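Local coordinates for activator of Hsp90 ATPase homologue 1/2-like C-terminal domain-containing protein (Staphylococcus saprophyticus subsp. saprophyticus, PDB 3Q6A) that is of unknown function but belongs to the AHA1 family and has a Bet v 1-like fold, an antiparallel sheet packed against a long C-terminal helix, at residues Met1-Lys6 and Leu106-Gly111; Gln8-Arg13 and Cys118-Leu123; Gly73-Thr78 and Thr92-Phe97. One frame throughout, in Å; residues are numbered along the deposited sequence.

Contact 1: residues Met1-Lys6 and Leu106-Gly111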
loop_
_atom_site.group_PDB
_atom_site.type_symbol
_atom_site.label_atom_id
_atom_site.label_comp_id
_atom_site.label_asym_id
_atom_site.label_seq_id
_atom_site.Cartn_x
_atom_site.Cartn_y
_atom_site.Cartn_z
HETATM N N MSE D 1 -2.914 16.314 13.977
HETATM C CA MSE D 1 -2.352 15.214 13.146
HETATM C C MSE D 1 -2.747 15.341 11.688
HETATM O O MSE D 1 -3.920 15.505 11.358
HETATM C CB MSE D 1 -2.833 13.854 13.664
HETATM C CG MSE D 1 -1.785 13.050 14.418
HETATM SE SE MSE D 1 -0.447 12.241 13.277
HETATM C CE MSE D 1 0.870 13.659 13.303
ATOM N N ASP D 2 -1.748 15.272 10.819
ATOM C CA ASP D 2 -1.969 15.329 9.387
ATOM C C ASP D 2 -1.368 14.048 8.842
ATOM O O ASP D 2 -0.218 13.729 9.124
ATOM C CB ASP D 2 -1.269 16.546 8.781
ATOM C CG ASP D 2 -2.004 17.842 9.064
ATOM O OD1 ASP D 2 -2.564 17.975 10.173
ATOM O OD2 ASP D 2 -2.015 18.729 8.184
ATOM N N ILE D 3 -2.158 13.293 8.090
ATOM C CA ILE D 3 -1.671 12.051 7.515
ATOM C C ILE D 3 -1.044 12.386 6.170
ATOM O O ILE D 3 -1.738 12.701 5.207
ATOM C CB ILE D 3 -2.816 11.038 7.320
ATOM C CG1 ILE D 3 -3.571 10.862 8.640
ATOM C CG2 ILE D 3 -2.262 9.707 6.843
ATOM C CD1 ILE D 3 -4.763 9.929 8.552
ATOM N N ILE D 4 0.280 12.315 6.121
ATOM C CA ILE D 4 1.026 12.619 4.908
ATOM C C ILE D 4 1.678 11.348 4.364
ATOM O O ILE D 4 2.405 10.651 5.083
ATOM C CB ILE D 4 2.119 13.682 5.194
ATOM C CG1 ILE D 4 1.473 14.945 5.768
ATOM C CG2 ILE D 4 2.867 14.031 3.911
ATOM C CD1 ILE D 4 2.464 15.966 6.289
ATOM N N THR D 5 1.397 11.035 3.104
ATOM C CA THR D 5 1.968 9.853 2.477
ATOM C C THR D 5 2.658 10.228 1.168
ATOM O O THR D 5 2.143 11.025 0.395
ATOM C CB THR D 5 0.872 8.801 2.193
ATOM O OG1 THR D 5 0.116 8.581 3.390
ATOM C CG2 THR D 5 1.493 7.493 1.764
ATOM N N LYS D 6 3.830 9.655 0.925
ATOM C CA LYS D 6 4.567 9.950 -0.299
ATOM C C LYS D 6 4.832 8.672 -1.067
ATOM O O LYS D 6 5.164 7.647 -0.469
ATOM C CB LYS D 6 5.894 10.639 0.033
ATOM C CG LYS D 6 5.741 12.038 0.611
ATOM C CD LYS D 6 7.088 12.700 0.873
ATOM C CE LYS D 6 6.893 14.137 1.334
ATOM N NZ LYS D 6 8.181 14.842 1.585
ATOM N N LEU D 106 -4.748 4.816 11.611
ATOM C CA LEU D 106 -4.190 3.660 10.913
ATOM C C LEU D 106 -5.016 3.286 9.698
ATOM O O LEU D 106 -4.472 2.943 8.650
ATOM C CB LEU D 106 -4.074 2.461 11.863
ATOM C CG LEU D 106 -3.016 2.562 12.971
ATOM C CD1 LEU D 106 -3.242 1.482 14.025
ATOM C CD2 LEU D 106 -1.647 2.417 12.359
ATOM N N GLY D 107 -6.334 3.349 9.845
ATOM C CA GLY D 107 -7.210 3.006 8.747
ATOM C C GLY D 107 -7.075 3.964 7.582
ATOM O O GLY D 107 -7.066 3.542 6.431
ATOM N N GLN D 108 -6.983 5.255 7.861
ATOM C CA GLN D 108 -6.853 6.220 6.780
ATOM C C GLN D 108 -5.482 6.084 6.121
ATOM O O GLN D 108 -5.371 6.129 4.901
ATOM C CB GLN D 108 -7.059 7.642 7.297
ATOM C CG GLN D 108 -8.524 7.948 7.586
ATOM C CD GLN D 108 -9.381 7.902 6.332
ATOM O OE1 GLN D 108 -9.449 8.872 5.573
ATOM N NE2 GLN D 108 -10.027 6.763 6.098
ATOM N N LYS D 109 -4.448 5.919 6.937
ATOM C CA LYS D 109 -3.095 5.738 6.403
ATOM C C LYS D 109 -3.111 4.565 5.412
ATOM O O LYS D 109 -2.554 4.644 4.309
ATOM C CB LYS D 109 -2.118 5.451 7.545
ATOM C CG LYS D 109 -0.657 5.360 7.090
ATOM C CD LYS D 109 -0.139 6.724 6.577
ATOM C CE LYS D 109 1.323 6.589 6.109
ATOM N NZ LYS D 109 1.838 7.897 5.601
ATOM N N GLU D 110 -3.745 3.473 5.817
ATOM C CA GLU D 110 -3.854 2.289 4.978
ATOM C C GLU D 110 -4.498 2.659 3.641
ATOM O O GLU D 110 -4.014 2.278 2.587
ATOM C CB GLU D 110 -4.712 1.242 5.685
ATOM C CG GLU D 110 -4.975 -0.000 4.873
ATOM C CD GLU D 110 -5.759 -0.993 5.670
ATOM O OE1 GLU D 110 -6.917 -0.674 6.010
ATOM O OE2 GLU D 110 -5.220 -2.066 5.971
ATOM N N GLY D 111 -5.594 3.407 3.688
ATOM C CA GLY D 111 -6.263 3.770 2.448
ATOM C C GLY D 111 -5.377 4.555 1.489
ATOM O O GLY D 111 -5.359 4.289 0.281
#
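I3 rests against Q108 and K109, where the first strand of the sheet faces the long helix 102-125. The local axes of strand 3-6 and helix 106-111 come within 9.1 Å at an angle of 26°. As in any beta strand, alternate side chains, those of I3 and T5, face the helix, and that of I4 the other way. I3 splits its two branches between neighbours: CD1 meets the CB of Q108 at 3.5 Å, the two side chains crossing at about a right angle, while CG2 lies 3.7 Å from CD of K109 as these side chains run past each other in opposite directions. The outward side chain of I4 packs on T91 and T93 of the adjacent strand; its carbonyl O is 2.9 Å from K109 NZ, but the angle is too poor for a hydrogen bond. T5 turns back to the helix and meets K109 tip to tip, NZ donating to OG1 over 2.9 Å. K109 reaches it because its CG stands anti to the backbone N (chi1 -175°) and the chain bends once, at chi2, before running straight to the amine. From the helix side, W112, V113 and L116 also touch T5. A buried lysine thus spends its methylene groups on apolar packing and its ammonium on a threonine hydroxyl, with E110 of the second subunit, a long and weak ionic partner, probably offsetting part of the charge.

Contact 2: residues Gln8-Arg13 and Cys118-Leu123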
loop_
_atom_site.group_PDB
_atom_site.type_symbol
_atom_site.label_atom_id
_atom_site.label_comp_id
_atom_site.label_asym_id
_atom_site.label_seq_id
_atom_site.Cartn_x
_atom_site.Cartn_y
_atom_site.Cartn_z
ATOM N N GLN D 8 6.672 7.232 -4.826
ATOM C CA GLN D 8 7.422 7.469 -6.051
ATOM C C GLN D 8 6.757 6.700 -7.178
ATOM O O GLN D 8 6.388 5.535 -7.009
ATOM C CB GLN D 8 8.878 7.008 -5.877
ATOM C CG GLN D 8 9.626 6.846 -7.193
ATOM C CD GLN D 8 9.919 8.164 -7.895
ATOM O OE1 GLN D 8 9.962 8.214 -9.124
ATOM N NE2 GLN D 8 10.148 9.230 -7.120
ATOM N N VAL D 9 6.551 7.369 -8.310
ATOM C CA VAL D 9 5.961 6.751 -9.488
ATOM C C VAL D 9 6.887 7.113 -10.655
ATOM O O VAL D 9 7.108 8.292 -10.939
ATOM C CB VAL D 9 4.547 7.274 -9.776
ATOM C CG1 VAL D 9 3.938 6.447 -10.869
ATOM C CG2 VAL D 9 3.680 7.210 -8.501
ATOM N N ASP D 10 7.408 6.092 -11.332
ATOM C CA ASP D 10 8.379 6.290 -12.413
ATOM C C ASP D 10 7.873 6.735 -13.786
ATOM O O ASP D 10 8.181 6.112 -14.813
ATOM C CB ASP D 10 9.226 5.020 -12.571
ATOM C CG ASP D 10 9.986 4.649 -11.301
ATOM O OD1 ASP D 10 10.118 5.485 -10.376
ATOM O OD2 ASP D 10 10.484 3.504 -11.228
ATOM N N VAL D 11 7.087 7.812 -13.801
ATOM C CA VAL D 11 6.567 8.387 -15.044
ATOM C C VAL D 11 6.566 9.894 -14.846
ATOM O O VAL D 11 6.678 10.361 -13.723
ATOM C CB VAL D 11 5.122 7.934 -15.371
ATOM C CG1 VAL D 11 5.080 6.443 -15.635
ATOM C CG2 VAL D 11 4.190 8.313 -14.246
ATOM N N PRO D 12 6.468 10.674 -15.941
ATOM C CA PRO D 12 6.463 12.135 -15.816
ATOM C C PRO D 12 5.275 12.648 -15.000
ATOM O O PRO D 12 4.198 12.060 -15.013
ATOM C CB PRO D 12 6.415 12.616 -17.269
ATOM C CG PRO D 12 7.108 11.513 -18.010
ATOM C CD PRO D 12 6.504 10.274 -17.354
ATOM N N ARG D 13 5.508 13.761 -14.310
ATOM C CA ARG D 13 4.531 14.414 -13.448
ATOM C C ARG D 13 3.190 14.672 -14.125
ATOM O O ARG D 13 2.139 14.490 -13.504
ATOM C CB ARG D 13 5.127 15.726 -12.929
ATOM C CG ARG D 13 4.351 16.362 -11.809
ATOM C CD ARG D 13 5.067 17.587 -11.291
ATOM N NE ARG D 13 5.231 18.594 -12.332
ATOM C CZ ARG D 13 5.538 19.866 -12.093
ATOM N NH1 ARG D 13 5.711 20.286 -10.844
ATOM N NH2 ARG D 13 5.675 20.714 -13.100
ATOM N N CYS D 118 -1.699 1.281 -5.819
ATOM C CA CYS D 118 -2.484 0.937 -6.999
ATOM C C CYS D 118 -2.117 1.931 -8.105
ATOM O O CYS D 118 -2.011 1.565 -9.272
ATOM C CB CYS D 118 -3.973 1.053 -6.698
ATOM S SG CYS D 118 -4.584 -0.193 -5.548
ATOM N N LEU D 119 -1.946 3.193 -7.726
ATOM C CA LEU D 119 -1.570 4.228 -8.690
ATOM C C LEU D 119 -0.247 3.858 -9.375
ATOM O O LEU D 119 -0.149 3.843 -10.610
ATOM C CB LEU D 119 -1.423 5.569 -7.980
ATOM C CG LEU D 119 -0.871 6.707 -8.841
ATOM C CD1 LEU D 119 -1.881 7.042 -9.945
ATOM C CD2 LEU D 119 -0.546 7.899 -7.981
ATOM N N LYS D 120 0.757 3.546 -8.564
ATOM C CA LYS D 120 2.094 3.202 -9.048
ATOM C C LYS D 120 2.068 2.028 -10.023
ATOM O O LYS D 120 2.690 2.069 -11.106
ATOM C CB LYS D 120 3.003 2.908 -7.852
ATOM C CG LYS D 120 4.464 2.587 -8.206
ATOM C CD LYS D 120 5.277 2.240 -6.968
ATOM C CE LYS D 120 6.740 1.914 -7.312
ATOM N NZ LYS D 120 7.518 3.120 -7.806
ATOM N N VAL D 121 1.330 0.983 -9.661
ATOM C CA VAL D 121 1.228 -0.185 -10.519
ATOM C C VAL D 121 0.523 0.130 -11.840
ATOM O O VAL D 121 0.947 -0.322 -12.905
ATOM C CB VAL D 121 0.451 -1.310 -9.826
ATOM C CG1 VAL D 121 0.315 -2.496 -10.768
ATOM C CG2 VAL D 121 1.169 -1.709 -8.541
ATOM N N TYR D 122 -0.561 0.897 -11.768
ATOM C CA TYR D 122 -1.311 1.246 -12.971
ATOM C C TYR D 122 -0.468 2.055 -13.969
ATOM O O TYR D 122 -0.491 1.777 -15.172
ATOM C CB TYR D 122 -2.579 2.019 -12.583
ATOM C CG TYR D 122 -3.300 2.701 -13.732
ATOM C CD1 TYR D 122 -3.853 1.957 -14.771
ATOM C CD2 TYR D 122 -3.414 4.094 -13.780
ATOM C CE1 TYR D 122 -4.505 2.585 -15.845
ATOM C CE2 TYR D 122 -4.068 4.733 -14.849
ATOM C CZ TYR D 122 -4.606 3.967 -15.876
ATOM O OH TYR D 122 -5.224 4.578 -16.951
ATOM N N LEU D 123 0.273 3.035 -13.476
ATOM C CA LEU D 123 1.096 3.880 -14.349
ATOM C C LEU D 123 2.424 3.252 -14.782
ATOM O O LEU D 123 2.927 3.542 -15.871
ATOM C CB LEU D 123 1.365 5.226 -13.677
ATOM C CG LEU D 123 0.116 6.098 -13.463
ATOM C CD1 LEU D 123 0.477 7.389 -12.727
ATOM C CD2 LEU D 123 -0.513 6.397 -14.821
#
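V9 and V11 close on L123, and K120 reaches Q8, where the first strand of this helix-grip (Bet v 1-like) fold ends beside the C-terminal part of helix 102-125. V9 CG1 lies 4.0 Å from both CB and CD1 of L123. V11 crosses the same leucine at about a right angle: its CG2 meets CD1 at 4.1 Å, and its CG1 sits 3.6 Å from the backbone O of L123. The other methyl of V9, CG2, looks toward CD2 of L119 at 4.3 Å, a looser touch. Beside this apolar patch K120 supplies the polar link, its NZ donating to the backbone O of Q8. Further out, helix 13-21 places V16 against both V11 and L123, and L119 continues onto A19 and F20. The direction of the chain changes at D10, the centre of an inverse gamma turn closed by a weak bond from V11 N to V9 O. E124, the next residue of the long helix, makes a salt bridge to K120 NZ and also accepts from D10 N, thereby tying the lysine and the turn to one carboxylate oxygen. K120 passes alongside the Q8 oxygen with its extended methylenes and bends only at chi4 (68°), which brings NZ to 2.8 Å from Q8 O, with a C=O...N angle of 131° and the donor 47° above the carbonyl plane.

Contact 3: residues Gly73-Thr78 and Thr92-Phe97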
loop_
_atom_site.group_PDB
_atom_site.type_symbol
_atom_site.label_atom_id
_atom_site.label_comp_id
_atom_site.label_asym_id
_atom_site.label_seq_id
_atom_site.Cartn_x
_atom_site.Cartn_y
_atom_site.Cartn_z
ATOM N N GLY D 73 -15.321 14.810 4.550
ATOM C CA GLY D 73 -15.555 14.549 5.960
ATOM C C GLY D 73 -14.993 15.652 6.822
ATOM O O GLY D 73 -14.621 15.433 7.980
ATOM N N ALA D 74 -14.930 16.854 6.252
ATOM C CA ALA D 74 -14.416 18.033 6.941
ATOM C C ALA D 74 -12.900 17.997 7.108
ATOM O O ALA D 74 -12.330 18.787 7.860
ATOM C CB ALA D 74 -15.101 18.203 8.298
ATOM N N HIS D 75 -12.249 17.069 6.410
ATOM C CA HIS D 75 -10.788 16.966 6.465
ATOM C C HIS D 75 -10.183 17.519 5.171
ATOM O O HIS D 75 -10.430 16.984 4.093
ATOM C CB HIS D 75 -10.347 15.504 6.617
ATOM C CG HIS D 75 -10.700 14.902 7.941
ATOM N ND1 HIS D 75 -10.169 15.354 9.128
ATOM C CD2 HIS D 75 -11.567 13.915 8.267
ATOM C CE1 HIS D 75 -10.695 14.676 10.132
ATOM N NE2 HIS D 75 -11.547 13.796 9.637
ATOM N N PRO D 76 -9.398 18.607 5.265
ATOM C CA PRO D 76 -8.775 19.188 4.067
ATOM C C PRO D 76 -7.852 18.142 3.437
ATOM O O PRO D 76 -7.154 17.419 4.147
ATOM C CB PRO D 76 -7.980 20.371 4.628
ATOM C CG PRO D 76 -8.793 20.782 5.824
ATOM C CD PRO D 76 -9.164 19.455 6.447
ATOM N N ILE D 77 -7.850 18.065 2.113
ATOM C CA ILE D 77 -7.007 17.103 1.409
ATOM C C ILE D 77 -6.295 17.772 0.229
ATOM O O ILE D 77 -6.879 18.598 -0.477
ATOM C CB ILE D 77 -7.838 15.934 0.871
ATOM C CG1 ILE D 77 -8.340 15.070 2.040
ATOM C CG2 ILE D 77 -7.012 15.104 -0.105
ATOM C CD1 ILE D 77 -9.295 13.973 1.597
ATOM N N THR D 78 -5.029 17.412 0.039
ATOM C CA THR D 78 -4.241 17.933 -1.071
ATOM C C THR D 78 -3.429 16.779 -1.633
ATOM O O THR D 78 -2.926 15.939 -0.876
ATOM C CB THR D 78 -3.245 19.027 -0.631
ATOM O OG1 THR D 78 -2.372 18.496 0.367
ATOM C CG2 THR D 78 -3.972 20.238 -0.079
ATOM N N THR D 92 0.269 12.787 -0.670
ATOM C CA THR D 92 -1.124 12.975 -0.269
ATOM C C THR D 92 -1.115 13.474 1.173
ATOM O O THR D 92 -0.328 13.016 2.001
ATOM C CB THR D 92 -1.958 11.659 -0.360
ATOM O OG1 THR D 92 -1.311 10.624 0.389
ATOM C CG2 THR D 92 -2.126 11.215 -1.805
ATOM N N THR D 93 -1.979 14.441 1.462
ATOM C CA THR D 93 -2.084 14.985 2.803
ATOM C C THR D 93 -3.554 15.112 3.188
ATOM O O THR D 93 -4.338 15.759 2.487
ATOM C CB THR D 93 -1.435 16.379 2.912
ATOM O OG1 THR D 93 -0.028 16.282 2.655
ATOM C CG2 THR D 93 -1.641 16.940 4.306
ATOM N N GLU D 94 -3.931 14.456 4.279
ATOM C CA GLU D 94 -5.311 14.539 4.776
ATOM C C GLU D 94 -5.138 15.116 6.172
ATOM O O GLU D 94 -4.609 14.468 7.074
ATOM C CB GLU D 94 -5.982 13.160 4.808
ATOM C CG GLU D 94 -7.365 13.208 5.453
ATOM C CD GLU D 94 -8.151 11.915 5.315
ATOM O OE1 GLU D 94 -7.541 10.830 5.228
ATOM O OE2 GLU D 94 -9.395 11.990 5.315
ATOM N N LYS D 95 -5.585 16.355 6.330
ATOM C CA LYS D 95 -5.392 17.095 7.558
ATOM C C LYS D 95 -6.443 17.025 8.640
ATOM O O LYS D 95 -7.597 16.671 8.396
ATOM C CB LYS D 95 -5.179 18.571 7.216
ATOM C CG LYS D 95 -4.161 18.796 6.120
ATOM C CD LYS D 95 -4.086 20.261 5.734
ATOM C CE LYS D 95 -2.987 20.488 4.709
ATOM N NZ LYS D 95 -2.847 21.936 4.400
ATOM N N ASP D 96 -5.987 17.413 9.829
ATOM C CA ASP D 96 -6.775 17.516 11.047
ATOM C C ASP D 96 -7.312 16.224 11.651
ATOM O O ASP D 96 -8.447 15.820 11.392
ATOM C CB ASP D 96 -7.908 18.523 10.822
ATOM C CG ASP D 96 -7.409 19.834 10.207
ATOM O OD1 ASP D 96 -6.391 20.377 10.689
ATOM O OD2 ASP D 96 -8.037 20.321 9.242
ATOM N N PHE D 97 -6.479 15.600 12.481
ATOM C CA PHE D 97 -6.825 14.360 13.173
ATOM C C PHE D 97 -6.310 14.425 14.606
ATOM O O PHE D 97 -5.417 15.215 14.911
ATOM C CB PHE D 97 -6.191 13.160 12.470
ATOM C CG PHE D 97 -6.850 12.797 11.174
ATOM C CD1 PHE D 97 -7.967 11.977 11.158
ATOM C CD2 PHE D 97 -6.350 13.270 9.969
ATOM C CE1 PHE D 97 -8.577 11.626 9.963
ATOM C CE2 PHE D 97 -6.953 12.926 8.767
ATOM C CZ PHE D 97 -8.072 12.101 8.762
HETATM O O HOH W 1 0.002 16.874 -0.051
#
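One water bridges T78 and T93, lying 2.9 Å from OG1 of T78 and 2.8 Å from OG1 of T93. The two threonines are an antiparallel hydrogen-bonded pair whose side chains lie side by side and point the same way. Their backbones exchange two bonds, T78 N to T93 O at 3.0 Å and T93 N to T78 O at 2.9 Å. One residue along, I77 and E94 form the non-hydrogen-bonded pair on the other face, with I77 CG1 packed 4.0 Å from CG of E94; the carboxylate of E94 goes on to accept from W112 of the long helix. K95 N then donates almost straight to P76 O, so the ladder runs on past the last strand residue of 92-94. Beyond it a side chain takes over from the backbone. H75 holds CG anti to its own carbonyl carbon, and from there ND1 donates to K95 O over 3.0 Å. That bond is bent, 140° about the hydrogen, and its acceptor is tilted out of the imidazole plane. F97 covers one face of the same ring in an offset stack, centroids 4.2 Å apart and planes 11° from parallel, with CZ over the middle of the imidazole; the ND1 bond and the stack together probably restrict its rotation. Strands with axes at 172° and this alternation of paired residues make up the open end of a beta hairpin, 75-84 with 87-94, within the antiparallel sheet of the Bet v 1-like fold.

Contacts 1 and 2 both pair strand 3-9 with helix 102-125, at points whose centres are about 19 Å apart. Along the chain their segments alternate: 1-6, 8-13, then 106-111, 118-123. Contact 3, formed by the hairpin strands 75-84 and 87-94, has both its segments between these two pairs in sequence and involves the strand next to 3-9 in the sheet. Its centre lies about 9 Å from that of contact 1, which it meets through probable backbone hydrogen bonds T5 O to T92 N and I3 N to E94 O. The centres of contacts 2 and 3 are about 22 Å apart, on opposite sides of the chain's centre. The first strand and the last helix, distant in sequence, are thus joined at two points along their length, and contacts 1 and 2 also touch the second subunit.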